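PDB 5D79: berberine bridge enzyme-like 28 from Arabidopsis thaliana, which is a secreted, FAD-dependent oxidoreductase of the berberine bridge enzyme-like family, involved in the plant's adaptation to salt stress. Local coordinates for residues I82-K86 and R131-S135; I202-V208 and Y224-R229; T254-V258 and L341-D345; F285-E291 and G396-P402. All blocks are in the same frame, centred on the assembly; numbering follows the deposited sequence.

Contact 1 of 4, residues I82-K86 and R131-S135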
loop_
_atom_site.group_PDB
_atom_site.type_symbol
_atom_site.label_atom_id
_atom_site.label_comp_id
_atom_site.label_asym_id
_atom_site.label_seq_id
_atom_site.Cartn_x
_atom_site.Cartn_y
_atom_site.Cartn_z
ATOM N N ILE A 82 1.058 20.453 -10.518
ATOM C CA ILE A 82 1.356 20.237 -11.924
ATOM C C ILE A 82 0.902 18.826 -12.321
ATOM O O ILE A 82 1.247 17.840 -11.660
ATOM C CB ILE A 82 2.870 20.427 -12.227
ATOM C CG1 ILE A 82 3.380 21.768 -11.683
ATOM C CG2 ILE A 82 3.137 20.340 -13.715
ATOM C CD1 ILE A 82 4.003 21.694 -10.282
ATOM N N THR A 83 0.096 18.741 -13.378
ATOM C CA THR A 83 -0.357 17.455 -13.909
ATOM C C THR A 83 0.343 17.184 -15.241
ATOM O O THR A 83 -0.222 17.442 -16.304
ATOM C CB THR A 83 -1.921 17.390 -14.103
ATOM O OG1 THR A 83 -2.354 18.298 -15.131
ATOM C CG2 THR A 83 -2.648 17.714 -12.807
ATOM N N PRO A 84 1.579 16.658 -15.182
ATOM C CA PRO A 84 2.392 16.396 -16.378
ATOM C C PRO A 84 1.694 15.473 -17.382
ATOM O O PRO A 84 0.891 14.635 -16.974
ATOM C CB PRO A 84 3.646 15.727 -15.805
ATOM C CG PRO A 84 3.198 15.161 -14.473
ATOM C CD PRO A 84 2.224 16.151 -13.957
ATOM N N VAL A 85 1.993 15.629 -18.670
ATOM C CA VAL A 85 1.412 14.767 -19.697
ATOM C C VAL A 85 2.488 14.024 -20.491
ATOM O O VAL A 85 2.193 13.065 -21.208
ATOM C CB VAL A 85 0.520 15.562 -20.672
ATOM C CG1 VAL A 85 -0.668 16.176 -19.927
ATOM C CG2 VAL A 85 1.331 16.628 -21.403
ATOM N N LYS A 86 3.733 14.463 -20.361
ATOM C CA LYS A 86 4.855 13.763 -20.971
ATOM C C LYS A 86 6.000 13.758 -19.978
ATOM O O LYS A 86 6.021 14.568 -19.056
ATOM C CB LYS A 86 5.268 14.415 -22.296
ATOM C CG LYS A 86 5.510 15.904 -22.209
ATOM C CD LYS A 86 5.581 16.547 -23.583
ATOM C CE LYS A 86 5.734 18.068 -23.488
ATOM N NZ LYS A 86 4.537 18.761 -22.912
ATOM N N ARG A 131 -1.751 11.820 -12.542
ATOM C CA ARG A 131 -3.021 11.338 -13.066
ATOM C C ARG A 131 -3.083 11.197 -14.591
ATOM O O ARG A 131 -3.849 10.393 -15.100
ATOM C CB ARG A 131 -4.140 12.266 -12.607
ATOM C CG ARG A 131 -4.118 13.655 -13.231
ATOM C CD ARG A 131 -5.217 14.475 -12.622
ATOM N NE ARG A 131 -5.269 14.212 -11.191
ATOM C CZ ARG A 131 -6.156 14.740 -10.358
ATOM N NH1 ARG A 131 -7.086 15.570 -10.813
ATOM N NH2 ARG A 131 -6.109 14.433 -9.068
ATOM N N ASN A 132 -2.283 11.975 -15.316
ATOM C CA ASN A 132 -2.321 11.965 -16.779
ATOM C C ASN A 132 -1.414 10.913 -17.405
ATOM O O ASN A 132 -1.567 10.575 -18.580
ATOM C CB ASN A 132 -1.947 13.343 -17.332
ATOM C CG ASN A 132 -3.024 14.377 -17.096
ATOM O OD1 ASN A 132 -4.201 14.036 -16.924
ATOM N ND2 ASN A 132 -2.635 15.650 -17.094
ATOM N N LEU A 133 -0.462 10.411 -16.620
ATOM C CA LEU A 133 0.464 9.386 -17.094
ATOM C C LEU A 133 0.100 8.026 -16.504
ATOM O O LEU A 133 0.688 7.582 -15.519
ATOM C CB LEU A 133 1.910 9.755 -16.742
ATOM C CG LEU A 133 2.455 11.044 -17.358
ATOM C CD1 LEU A 133 3.883 11.325 -16.902
ATOM C CD2 LEU A 133 2.372 10.968 -18.873
ATOM N N ARG A 134 -0.874 7.370 -17.124
ATOM C CA ARG A 134 -1.387 6.106 -16.616
ATOM C C ARG A 134 -1.528 5.068 -17.721
ATOM O O ARG A 134 -2.352 4.152 -17.628
ATOM C CB ARG A 134 -2.735 6.320 -15.923
ATOM C CG ARG A 134 -3.798 6.960 -16.779
ATOM C CD ARG A 134 -5.072 7.123 -15.982
ATOM N NE ARG A 134 -5.741 8.382 -16.279
ATOM C CZ ARG A 134 -6.978 8.683 -15.896
ATOM N NH1 ARG A 134 -7.500 9.862 -16.210
ATOM N NH2 ARG A 134 -7.694 7.801 -15.210
ATOM N N SER A 135 -0.715 5.210 -18.761
ATOM C CA SER A 135 -0.791 4.321 -19.912
ATOM C C SER A 135 -0.264 2.931 -19.579
ATOM O O SER A 135 0.811 2.793 -18.993
ATOM C CB SER A 135 -0.015 4.910 -21.090
ATOM O OG SER A 135 -0.594 6.134 -21.516
HETATM O O HOH W 1 -0.373 14.143 -14.734
#

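Contact 2 of 4, residues I202-V208 and Y224-R229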
loop_
_atom_site.group_PDB
_atom_site.type_symbol
_atom_site.label_atom_id
_atom_site.label_comp_id
_atom_site.label_asym_id
_atom_site.label_seq_id
_atom_site.Cartn_x
_atom_site.Cartn_y
_atom_site.Cartn_z
ATOM N N ILE A 202 8.907 -6.851 -10.548
ATOM C CA ILE A 202 9.211 -5.741 -11.433
ATOM C C ILE A 202 10.614 -5.913 -12.003
ATOM O O ILE A 202 11.572 -6.150 -11.266
ATOM C CB ILE A 202 9.075 -4.416 -10.684
ATOM C CG1 ILE A 202 7.591 -4.177 -10.371
ATOM C CG2 ILE A 202 9.701 -3.283 -11.494
ATOM C CD1 ILE A 202 7.323 -3.239 -9.236
ATOM N N ILE A 203 10.731 -5.812 -13.322
ATOM C CA ILE A 203 11.961 -6.206 -13.992
ATOM C C ILE A 203 12.709 -5.056 -14.677
ATOM O O ILE A 203 13.820 -5.239 -15.164
ATOM C CB ILE A 203 11.662 -7.303 -15.028
ATOM C CG1 ILE A 203 10.524 -6.869 -15.940
ATOM C CG2 ILE A 203 11.299 -8.612 -14.336
ATOM C CD1 ILE A 203 10.299 -7.801 -17.114
ATOM N N ASP A 204 12.095 -3.879 -14.714
ATOM C CA ASP A 204 12.717 -2.657 -15.245
ATOM C C ASP A 204 11.820 -1.499 -14.821
ATOM O O ASP A 204 10.697 -1.721 -14.372
ATOM C CB ASP A 204 12.884 -2.703 -16.777
ATOM C CG ASP A 204 13.882 -1.655 -17.310
ATOM O OD1 ASP A 204 14.097 -0.609 -16.659
ATOM O OD2 ASP A 204 14.448 -1.872 -18.402
ATOM N N ALA A 205 12.305 -0.271 -14.955
ATOM C CA ALA A 205 11.544 0.887 -14.518
ATOM C C ALA A 205 12.151 2.137 -15.087
ATOM O O ALA A 205 13.307 2.143 -15.469
ATOM C CB ALA A 205 11.514 0.966 -12.999
ATOM N N LEU A 206 11.361 3.198 -15.146
ATOM C CA LEU A 206 11.877 4.505 -15.525
ATOM C C LEU A 206 11.757 5.428 -14.328
ATOM O O LEU A 206 10.694 5.504 -13.718
ATOM C CB LEU A 206 11.114 5.089 -16.720
ATOM C CG LEU A 206 11.083 4.309 -18.030
ATOM C CD1 LEU A 206 10.112 4.963 -18.992
ATOM C CD2 LEU A 206 12.461 4.234 -18.628
ATOM N N VAL A 207 12.838 6.118 -13.985
ATOM C CA VAL A 207 12.789 7.079 -12.890
ATOM C C VAL A 207 13.486 8.402 -13.283
ATOM O O VAL A 207 14.491 8.402 -13.994
ATOM C CB VAL A 207 13.417 6.464 -11.596
ATOM C CG1 VAL A 207 14.878 6.116 -11.812
ATOM C CG2 VAL A 207 13.253 7.393 -10.394
ATOM N N VAL A 208 12.923 9.530 -12.859
ATOM C CA VAL A 208 13.618 10.806 -12.977
ATOM C C VAL A 208 14.345 11.094 -11.667
ATOM O O VAL A 208 13.714 11.140 -10.601
ATOM C CB VAL A 208 12.664 11.965 -13.314
ATOM C CG1 VAL A 208 13.373 13.324 -13.172
ATOM C CG2 VAL A 208 12.084 11.785 -14.714
ATOM N N TYR A 224 20.002 1.562 -7.321
ATOM C CA TYR A 224 18.848 2.415 -7.531
ATOM C C TYR A 224 17.611 1.545 -7.774
ATOM O O TYR A 224 16.560 1.754 -7.152
ATOM C CB TYR A 224 19.106 3.362 -8.710
ATOM C CG TYR A 224 18.408 4.715 -8.655
ATOM C CD1 TYR A 224 17.167 4.884 -8.023
ATOM C CD2 TYR A 224 18.993 5.826 -9.257
ATOM C CE1 TYR A 224 16.547 6.126 -7.994
ATOM C CE2 TYR A 224 18.384 7.060 -9.235
ATOM C CZ TYR A 224 17.164 7.211 -8.610
ATOM O OH TYR A 224 16.595 8.467 -8.611
ATOM N N PHE A 225 17.749 0.568 -8.674
ATOM C CA PHE A 225 16.654 -0.340 -9.032
ATOM C C PHE A 225 16.125 -1.118 -7.829
ATOM O O PHE A 225 14.956 -1.497 -7.757
ATOM C CB PHE A 225 17.103 -1.321 -10.119
ATOM C CG PHE A 225 15.979 -2.156 -10.672
ATOM C CD1 PHE A 225 14.983 -1.572 -11.444
ATOM C CD2 PHE A 225 15.907 -3.514 -10.408
ATOM C CE1 PHE A 225 13.933 -2.331 -11.938
ATOM C CE2 PHE A 225 14.866 -4.276 -10.899
ATOM C CZ PHE A 225 13.876 -3.686 -11.665
ATOM N N TRP A 226 17.003 -1.358 -6.874
ATOM C CA TRP A 226 16.632 -2.090 -5.681
ATOM C C TRP A 226 15.811 -1.175 -4.770
ATOM O O TRP A 226 14.716 -1.536 -4.330
ATOM C CB TRP A 226 17.905 -2.621 -5.003
ATOM C CG TRP A 226 17.745 -3.282 -3.677
ATOM C CD1 TRP A 226 17.517 -4.605 -3.441
ATOM C CD2 TRP A 226 17.853 -2.655 -2.394
ATOM N NE1 TRP A 226 17.449 -4.837 -2.089
ATOM C CE2 TRP A 226 17.655 -3.653 -1.425
ATOM C CE3 TRP A 226 18.081 -1.344 -1.971
ATOM C CZ2 TRP A 226 17.685 -3.379 -0.058
ATOM C CZ3 TRP A 226 18.113 -1.076 -0.621
ATOM C CH2 TRP A 226 17.916 -2.082 0.319
ATOM N N ALA A 227 16.325 0.029 -4.540
ATOM C CA ALA A 227 15.734 0.957 -3.582
ATOM C C ALA A 227 14.300 1.339 -3.932
ATOM O O ALA A 227 13.461 1.479 -3.042
ATOM C CB ALA A 227 16.592 2.202 -3.470
ATOM N N ILE A 228 14.013 1.502 -5.220
ATOM C CA ILE A 228 12.677 1.935 -5.631
ATOM C C ILE A 228 11.645 0.817 -5.495
ATOM O O ILE A 228 10.444 1.079 -5.520
ATOM C CB ILE A 228 12.660 2.475 -7.094
ATOM C CG1 ILE A 228 13.156 1.419 -8.085
ATOM C CG2 ILE A 228 13.504 3.722 -7.209
ATOM C CD1 ILE A 228 13.057 1.854 -9.533
ATOM N N ARG A 229 12.102 -0.425 -5.337
ATOM C CA ARG A 229 11.177 -1.553 -5.249
ATOM C C ARG A 229 10.892 -1.976 -3.810
ATOM O O ARG A 229 11.062 -3.152 -3.459
ATOM C CB ARG A 229 11.711 -2.749 -6.038
ATOM C CG ARG A 229 11.681 -2.554 -7.549
ATOM C CD ARG A 229 12.259 -3.778 -8.248
ATOM N NE ARG A 229 13.696 -3.902 -7.995
ATOM C CZ ARG A 229 14.326 -5.049 -7.774
ATOM N NH1 ARG A 229 13.654 -6.190 -7.770
ATOM N NH2 ARG A 229 15.631 -5.049 -7.557
#

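Contact 3 of 4, residues T254-V258 and L341-D345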
loop_
_atom_site.group_PDB
_atom_site.type_symbol
_atom_site.label_atom_id
_atom_site.label_comp_id
_atom_site.label_asym_id
_atom_site.label_seq_id
_atom_site.Cartn_x
_atom_site.Cartn_y
_atom_site.Cartn_z
ATOM N N THR A 254 -10.450 -20.688 -7.139
ATOM C CA THR A 254 -11.516 -20.879 -6.168
ATOM C C THR A 254 -11.402 -19.891 -5.019
ATOM O O THR A 254 -10.370 -19.845 -4.341
ATOM C CB THR A 254 -11.504 -22.315 -5.588
ATOM O OG1 THR A 254 -11.563 -23.274 -6.648
ATOM C CG2 THR A 254 -12.687 -22.530 -4.672
ATOM N N VAL A 255 -12.467 -19.114 -4.801
ATOM C CA VAL A 255 -12.593 -18.311 -3.583
ATOM C C VAL A 255 -13.550 -18.978 -2.578
ATOM O O VAL A 255 -14.348 -19.842 -2.941
ATOM C CB VAL A 255 -13.080 -16.871 -3.873
ATOM C CG1 VAL A 255 -12.109 -16.156 -4.808
ATOM C CG2 VAL A 255 -14.520 -16.866 -4.427
ATOM N N PHE A 256 -13.451 -18.574 -1.311
ATOM C CA PHE A 256 -14.317 -19.096 -0.249
ATOM C C PHE A 256 -14.508 -18.102 0.897
ATOM O O PHE A 256 -13.661 -17.249 1.163
ATOM C CB PHE A 256 -13.767 -20.418 0.303
ATOM C CG PHE A 256 -12.425 -20.296 1.003
ATOM C CD1 PHE A 256 -11.240 -20.416 0.288
ATOM C CD2 PHE A 256 -12.353 -20.095 2.382
ATOM C CE1 PHE A 256 -10.026 -20.321 0.929
ATOM C CE2 PHE A 256 -11.137 -20.001 3.025
ATOM C CZ PHE A 256 -9.974 -20.112 2.300
ATOM N N LYS A 257 -15.636 -18.218 1.578
ATOM C CA LYS A 257 -15.924 -17.350 2.699
ATOM C C LYS A 257 -16.588 -18.188 3.767
ATOM O O LYS A 257 -17.477 -18.991 3.477
ATOM C CB LYS A 257 -16.815 -16.181 2.271
ATOM C CG LYS A 257 -17.145 -15.184 3.372
ATOM C CD LYS A 257 -17.868 -13.956 2.819
ATOM C CE LYS A 257 -16.981 -13.197 1.821
ATOM N NZ LYS A 257 -17.639 -12.023 1.152
ATOM N N VAL A 258 -16.121 -18.035 4.998
ATOM C CA VAL A 258 -16.771 -18.650 6.140
ATOM C C VAL A 258 -16.933 -17.597 7.226
ATOM O O VAL A 258 -15.996 -16.878 7.548
ATOM C CB VAL A 258 -15.982 -19.854 6.673
ATOM C CG1 VAL A 258 -16.508 -20.277 8.038
ATOM C CG2 VAL A 258 -16.045 -21.007 5.682
ATOM N N LEU A 341 -12.707 -8.628 -8.246
ATOM C CA LEU A 341 -13.958 -7.957 -7.922
ATOM C C LEU A 341 -14.501 -8.506 -6.614
ATOM O O LEU A 341 -15.083 -7.789 -5.809
ATOM C CB LEU A 341 -15.001 -8.140 -9.033
ATOM C CG LEU A 341 -15.006 -7.203 -10.240
ATOM C CD1 LEU A 341 -13.776 -7.419 -11.071
ATOM C CD2 LEU A 341 -16.230 -7.458 -11.076
ATOM N N TRP A 342 -14.309 -9.800 -6.421
ATOM C CA TRP A 342 -14.825 -10.471 -5.251
ATOM C C TRP A 342 -14.209 -9.857 -4.008
ATOM O O TRP A 342 -14.909 -9.388 -3.119
ATOM C CB TRP A 342 -14.522 -11.964 -5.337
ATOM C CG TRP A 342 -15.295 -12.838 -4.402
ATOM C CD1 TRP A 342 -16.557 -13.356 -4.596
ATOM C CD2 TRP A 342 -14.849 -13.333 -3.143
ATOM N NE1 TRP A 342 -16.914 -14.133 -3.521
ATOM C CE2 TRP A 342 -15.884 -14.137 -2.618
ATOM C CE3 TRP A 342 -13.675 -13.173 -2.402
ATOM C CZ2 TRP A 342 -15.775 -14.776 -1.383
ATOM C CZ3 TRP A 342 -13.569 -13.808 -1.174
ATOM C CH2 TRP A 342 -14.611 -14.601 -0.679
ATOM N N PHE A 343 -12.885 -9.833 -3.966
ATOM C CA PHE A 343 -12.195 -9.316 -2.796
ATOM C C PHE A 343 -12.404 -7.815 -2.661
ATOM O O PHE A 343 -12.331 -7.284 -1.560
ATOM C CB PHE A 343 -10.706 -9.653 -2.853
ATOM C CG PHE A 343 -10.376 -10.999 -2.287
ATOM C CD1 PHE A 343 -10.305 -11.185 -0.923
ATOM C CD2 PHE A 343 -10.141 -12.079 -3.124
ATOM C CE1 PHE A 343 -10.004 -12.415 -0.401
ATOM C CE2 PHE A 343 -9.841 -13.309 -2.612
ATOM C CZ PHE A 343 -9.773 -13.479 -1.245
ATOM N N ALA A 344 -12.681 -7.135 -3.767
ATOM C CA ALA A 344 -12.937 -5.701 -3.709
ATOM C C ALA A 344 -14.398 -5.380 -3.339
ATOM O O ALA A 344 -14.826 -4.237 -3.449
ATOM C CB ALA A 344 -12.578 -5.059 -5.022
ATOM N N ASP A 345 -15.156 -6.395 -2.925
ATOM C CA ASP A 345 -16.515 -6.242 -2.378
ATOM C C ASP A 345 -17.589 -5.773 -3.350
ATOM O O ASP A 345 -18.576 -5.160 -2.938
ATOM C CB ASP A 345 -16.509 -5.287 -1.188
ATOM C CG ASP A 345 -16.107 -5.968 0.091
ATOM O OD1 ASP A 345 -16.754 -6.972 0.454
ATOM O OD2 ASP A 345 -15.137 -5.506 0.729
#

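Contact 4 of 4, residues F285-E291 and G396-P402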
loop_
_atom_site.group_PDB
_atom_site.type_symbol
_atom_site.label_atom_id
_atom_site.label_comp_id
_atom_site.label_asym_id
_atom_site.label_seq_id
_atom_site.Cartn_x
_atom_site.Cartn_y
_atom_site.Cartn_z
ATOM N N PHE A 285 -4.421 -19.098 0.027
ATOM C CA PHE A 285 -4.402 -17.843 0.759
ATOM C C PHE A 285 -5.588 -17.796 1.699
ATOM O O PHE A 285 -6.719 -17.843 1.239
ATOM C CB PHE A 285 -4.456 -16.657 -0.214
ATOM C CG PHE A 285 -4.574 -15.309 0.458
ATOM C CD1 PHE A 285 -3.449 -14.647 0.920
ATOM C CD2 PHE A 285 -5.814 -14.700 0.619
ATOM C CE1 PHE A 285 -3.561 -13.404 1.535
ATOM C CE2 PHE A 285 -5.927 -13.456 1.229
ATOM C CZ PHE A 285 -4.798 -12.811 1.683
ATOM N N ILE A 286 -5.338 -17.707 3.004
ATOM C CA ILE A 286 -6.417 -17.627 3.989
ATOM C C ILE A 286 -6.262 -16.429 4.938
ATOM O O ILE A 286 -5.401 -16.420 5.825
ATOM C CB ILE A 286 -6.517 -18.913 4.855
ATOM C CG1 ILE A 286 -5.994 -20.138 4.120
ATOM C CG2 ILE A 286 -7.952 -19.155 5.326
ATOM C CD1 ILE A 286 -5.879 -21.312 5.030
ATOM N N ARG A 287 -7.127 -15.443 4.761
ATOM C CA ARG A 287 -7.144 -14.231 5.579
ATOM C C ARG A 287 -8.248 -14.260 6.656
ATOM O O ARG A 287 -9.323 -14.823 6.459
ATOM C CB ARG A 287 -7.307 -13.002 4.669
ATOM C CG ARG A 287 -7.931 -11.766 5.337
ATOM C CD ARG A 287 -7.818 -10.504 4.476
ATOM N NE ARG A 287 -6.420 -10.145 4.216
ATOM C CZ ARG A 287 -6.040 -9.218 3.342
ATOM N NH1 ARG A 287 -6.958 -8.554 2.643
ATOM N NH2 ARG A 287 -4.755 -8.958 3.155
ATOM N N THR A 288 -7.961 -13.662 7.806
ATOM C CA THR A 288 -8.926 -13.535 8.879
ATOM C C THR A 288 -9.171 -12.055 9.140
ATOM O O THR A 288 -8.236 -11.287 9.381
ATOM C CB THR A 288 -8.433 -14.231 10.177
ATOM O OG1 THR A 288 -8.293 -15.646 9.957
ATOM C CG2 THR A 288 -9.398 -13.992 11.328
ATOM N N THR A 289 -10.425 -11.641 9.070
ATOM C CA THR A 289 -10.760 -10.268 9.393
ATOM C C THR A 289 -11.745 -10.221 10.546
ATOM O O THR A 289 -12.811 -10.830 10.508
ATOM C CB THR A 289 -11.367 -9.530 8.198
ATOM O OG1 THR A 289 -10.548 -9.745 7.042
ATOM C CG2 THR A 289 -11.483 -8.026 8.502
ATOM N N LEU A 290 -11.373 -9.497 11.581
ATOM C CA LEU A 290 -12.277 -9.229 12.670
ATOM C C LEU A 290 -12.911 -7.859 12.459
ATOM O O LEU A 290 -12.208 -6.867 12.266
ATOM C CB LEU A 290 -11.531 -9.290 13.988
ATOM C CG LEU A 290 -10.768 -10.581 14.216
ATOM C CD1 LEU A 290 -10.197 -10.564 15.622
ATOM C CD2 LEU A 290 -11.692 -11.744 14.039
ATOM N N GLU A 291 -14.238 -7.809 12.480
ATOM C CA GLU A 291 -14.965 -6.587 12.148
ATOM C C GLU A 291 -16.440 -6.743 12.488
ATOM O O GLU A 291 -16.867 -7.816 12.896
ATOM C CB GLU A 291 -14.814 -6.260 10.665
ATOM C CG GLU A 291 -15.449 -7.316 9.809
ATOM C CD GLU A 291 -15.358 -7.015 8.352
ATOM O OE1 GLU A 291 -14.740 -5.995 7.997
ATOM O OE2 GLU A 291 -15.909 -7.802 7.564
ATOM N N GLY A 396 -14.431 -0.201 12.131
ATOM C CA GLY A 396 -13.048 -0.602 12.293
ATOM C C GLY A 396 -12.787 -2.057 11.955
ATOM O O GLY A 396 -13.689 -2.885 11.956
ATOM N N LYS A 397 -11.531 -2.363 11.662
ATOM C CA LYS A 397 -11.129 -3.703 11.262
ATOM C C LYS A 397 -9.796 -4.111 11.902
ATOM O O LYS A 397 -8.898 -3.280 12.090
ATOM C CB LYS A 397 -11.012 -3.790 9.729
ATOM C CG LYS A 397 -12.199 -3.239 8.967
ATOM C CD LYS A 397 -12.179 -3.616 7.493
ATOM C CE LYS A 397 -13.507 -3.219 6.844
ATOM N NZ LYS A 397 -13.653 -3.668 5.435
ATOM N N ILE A 398 -9.672 -5.394 12.235
ATOM C CA ILE A 398 -8.359 -5.983 12.497
ATOM C C ILE A 398 -8.165 -7.127 11.507
ATOM O O ILE A 398 -8.913 -8.100 11.506
ATOM C CB ILE A 398 -8.224 -6.438 13.952
ATOM C CG1 ILE A 398 -8.143 -5.201 14.846
ATOM C CG2 ILE A 398 -6.981 -7.290 14.149
ATOM C CD1 ILE A 398 -8.353 -5.483 16.309
ATOM N N ILE A 399 -7.189 -6.963 10.622
ATOM C CA ILE A 399 -7.039 -7.829 9.462
ATOM C C ILE A 399 -5.756 -8.636 9.552
ATOM O O ILE A 399 -4.675 -8.070 9.628
ATOM C CB ILE A 399 -7.038 -7.008 8.138
ATOM C CG1 ILE A 399 -8.177 -5.982 8.126
ATOM C CG2 ILE A 399 -7.179 -7.927 6.929
ATOM C CD1 ILE A 399 -7.927 -4.796 7.209
ATOM N N LEU A 400 -5.877 -9.957 9.530
ATOM C CA LEU A 400 -4.720 -10.831 9.642
ATOM C C LEU A 400 -4.403 -11.457 8.280
ATOM O O LEU A 400 -5.187 -12.238 7.740
ATOM C CB LEU A 400 -4.950 -11.921 10.711
ATOM C CG LEU A 400 -4.880 -11.543 12.199
ATOM C CD1 LEU A 400 -5.985 -10.583 12.599
ATOM C CD2 LEU A 400 -4.955 -12.780 13.052
ATOM N N THR A 401 -3.238 -11.097 7.747
ATOM C CA THR A 401 -2.801 -11.503 6.419
ATOM C C THR A 401 -1.633 -12.483 6.497
ATOM O O THR A 401 -0.556 -12.126 6.958
ATOM C CB THR A 401 -2.403 -10.273 5.595
ATOM O OG1 THR A 401 -3.556 -9.448 5.434
ATOM C CG2 THR A 401 -1.897 -10.662 4.225
ATOM N N PRO A 402 -1.839 -13.723 6.019
ATOM C CA PRO A 402 -0.815 -14.758 6.192
ATOM C C PRO A 402 0.411 -14.552 5.298
ATOM O O PRO A 402 0.281 -14.277 4.107
ATOM C CB PRO A 402 -1.562 -16.035 5.810
ATOM C CG PRO A 402 -2.524 -15.568 4.741
ATOM C CD PRO A 402 -2.942 -14.176 5.153
#

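Contact 1 of 4, residues I82-K86 and R131-S135
Asn132 leans its side chain against the bend formed by Thr83, Pro84 and Val85, and its amide nitrogen and its CB do the touching. With CG beside the backbone N and anti to the carbonyl carbon (chi1 -71°), the carboxamide runs past Thr83 at a slant, so that Asn132 ND2 reaches Thr83 O at 3.1 Å. The N-H points well off the oxygen, at 134°, and the bond is weak. Asn132 CB comes equally close to Pro84 O, at 3.1 Å. Asn132 and Val85 instead lie alongside one another and point the same way; Val85 CG1 comes to 3.5 Å from Asn132 ND2, an apolar neighbour on the amide.

The backbones are joined through a water. It donates to Pro84 O at 2.6 Å and accepts from Asn132 N at 2.9 Å, bridging two loops whose closest CA atoms, those of Val85 and Asn132, stand 5.5 Å apart. Both segments are connections in the FAD-binding PCMH-type domain: 82-86 leads from strand 80-82 into helix 87-100, while 131-135 follows strand 125-129, the parallel neighbour of 80-82 in the same sheet. The contact therefore joins the two loops that leave adjacent strands.

Leu133 supplies the apolar half. Its CD2 methyl rests on the Val85 peptide, 3.1 Å from Val85 O, and its CG lies near Pro84 O. On the far flank the Thr83 methyl CG2 meets Arg131 CD at 4.1 Å, touching the aliphatic part of the arginine, whose guanidinium turns away to a salt bridge with Asp129. Lys86 likewise sends its ammonium to Asp89, in helix 87-100.

Contact 2 of 4, residues I202-V208 and Y224-R229
Phe225 and Ile202 meet because the phenylalanine carries CG anti to the backbone N (chi1 -172°), which swings the ring from the helix to the strand backbone. Phe225 CZ lies 3.4 Å from Ile202 O, with that oxygen near the ring plane at the edge, and Phe225 CE1 stands 4.2 Å from Ala205 CB. Arg229 is bent at chi3 (-68°), folding its guanidinium over the Phe225 ring: Arg229 NE sits above one face, toward the rim, and donates to Phe225 O at 2.7 Å and a nearly straight 169°. The donor approaches from above the carbonyl plane. Arg229 CD also slides past Ile202 CB at 4.1 Å. An alanine in place of Arg229 would probably leave Phe225 O without this donor and take away the arginine's packing on the ring face and on Ile202.

Ala205 CB meets Ile228 CD1 at 3.9 Å, and Val207 CG1 lies over one face of the Tyr224 ring, 4.1 Å from Tyr224 CZ. The Tyr224 hydroxyl is hydrogen-bonded to Phe236 O. Ile202, Ala205 and Val207, their two-residue alternation broken at Ile203-Asp204, whose backbones both bond to Lys243, face helix 222-227 and the residues that follow it: helix-on-sheet packing in the FAD-binding PCMH-type domain.

Contact 3 of 4, residues T254-V258 and L341-D345
Trp342 is held between two residues of strand 253-260, Val255 against one face of the indole and Lys257 toward the other. Val255 CG2 stands over the centre of the five-membered ring, 3.7 Å from its centroid and 15° off the normal, a clear CH-pi contact. From the opposite face Lys257 NZ forms an off-centre cation-pi contact, 4.7 Å from the centroid of the six-membered ring and 29° off the normal. The aliphatic chain takes part too, with Lys257 CE 3.7 Å from Trp342 CH2.

With chi1 at -164°, Trp342 carries its indole away from the backbone N and outward from the helix onto the strand, and the lysine chain is extended until it bends at chi3, which turns its ammonium back over the ring. Phe343 lies at the edge of the indole, which directs Trp342 CE3 over the centre of the phenylalanine ring, and Val255 CG1 reaches Phe343 CE2 at 4.3 Å. Just beyond, the helix ends in a Schellman motif with Asp345 at the C-prime position, where Asp345 N is bonded to Trp342 O at 3.0 Å.

Helix 336-343 thereby packs its C-terminal turn onto a seven-stranded antiparallel sheet, where strand 253-260 runs between 331-334 and 298-306; Met334 of the former also touches Trp342, and Thr303 and Leu305 of the latter touch Phe343.

Contact 4 of 4, residues F285-E291 and G396-P402
Arg287 NH2 donates to Thr401 OG1 at 2.6 Å, the hydroxyl tilted 28° from the guanidinium plane, and Arg287 NE adds a weak second bond to the same oxygen. Between the backbones, Thr288 and Leu400 form one hydrogen-bonded antiparallel pair, with Leu400 N to Thr288 O at 2.7 Å, and Leu290 and Ile398 form another, with Leu290 N to Ile398 O at 2.8 Å.

A bend at chi3 (-61°) brings the guanidinium under Ile399 CG2, which covers one face, 3.6 Å from Arg287 NE. A leucine replacing Arg287 would probably leave the Thr401 hydroxyl without its two N-H donors. At one end Glu291 OE1 and Lys397 NZ make a long salt bridge of 3.6 Å; at the other, Phe285 CE1 packs on Pro402 CD at 3.8 Å. The non-hydrogen-bonded pair Thr289 and Ile399 occupies one sheet face; Thr288, Leu290, Ile398 and Leu400 occupy the opposite one, where Thr288, Leu290 and Leu400 touch helix 263-276.

The axes of the two segments come within 4.7 Å and their directions differ by 165°, close to antiparallel, in a seven-stranded antiparallel sheet; the Arg287 side chain lies about 5 Å from the bound FAD.

From the N terminus, contact 1 closes first, joining the loops after strands 80-82 and 125-129 across 44 intervening residues. Contact 2 follows in series as a short closure of 15 residues, bringing helix 222-227 back onto strand 202-208. Both lie in the FAD-binding PCMH-type range, their centres about 19 Å apart, without touching. Contacts 3 and 4 are longer and cross: 285-291 falls between the segments of contact 3, and 396-402 comes after them. They share the seven-stranded antiparallel sheet, contact 3 docking helix 336-343 on it and contact 4 pairing two of its strands, and they touch where Phe256 CZ meets Ile286 CG2 at 3.8 Å.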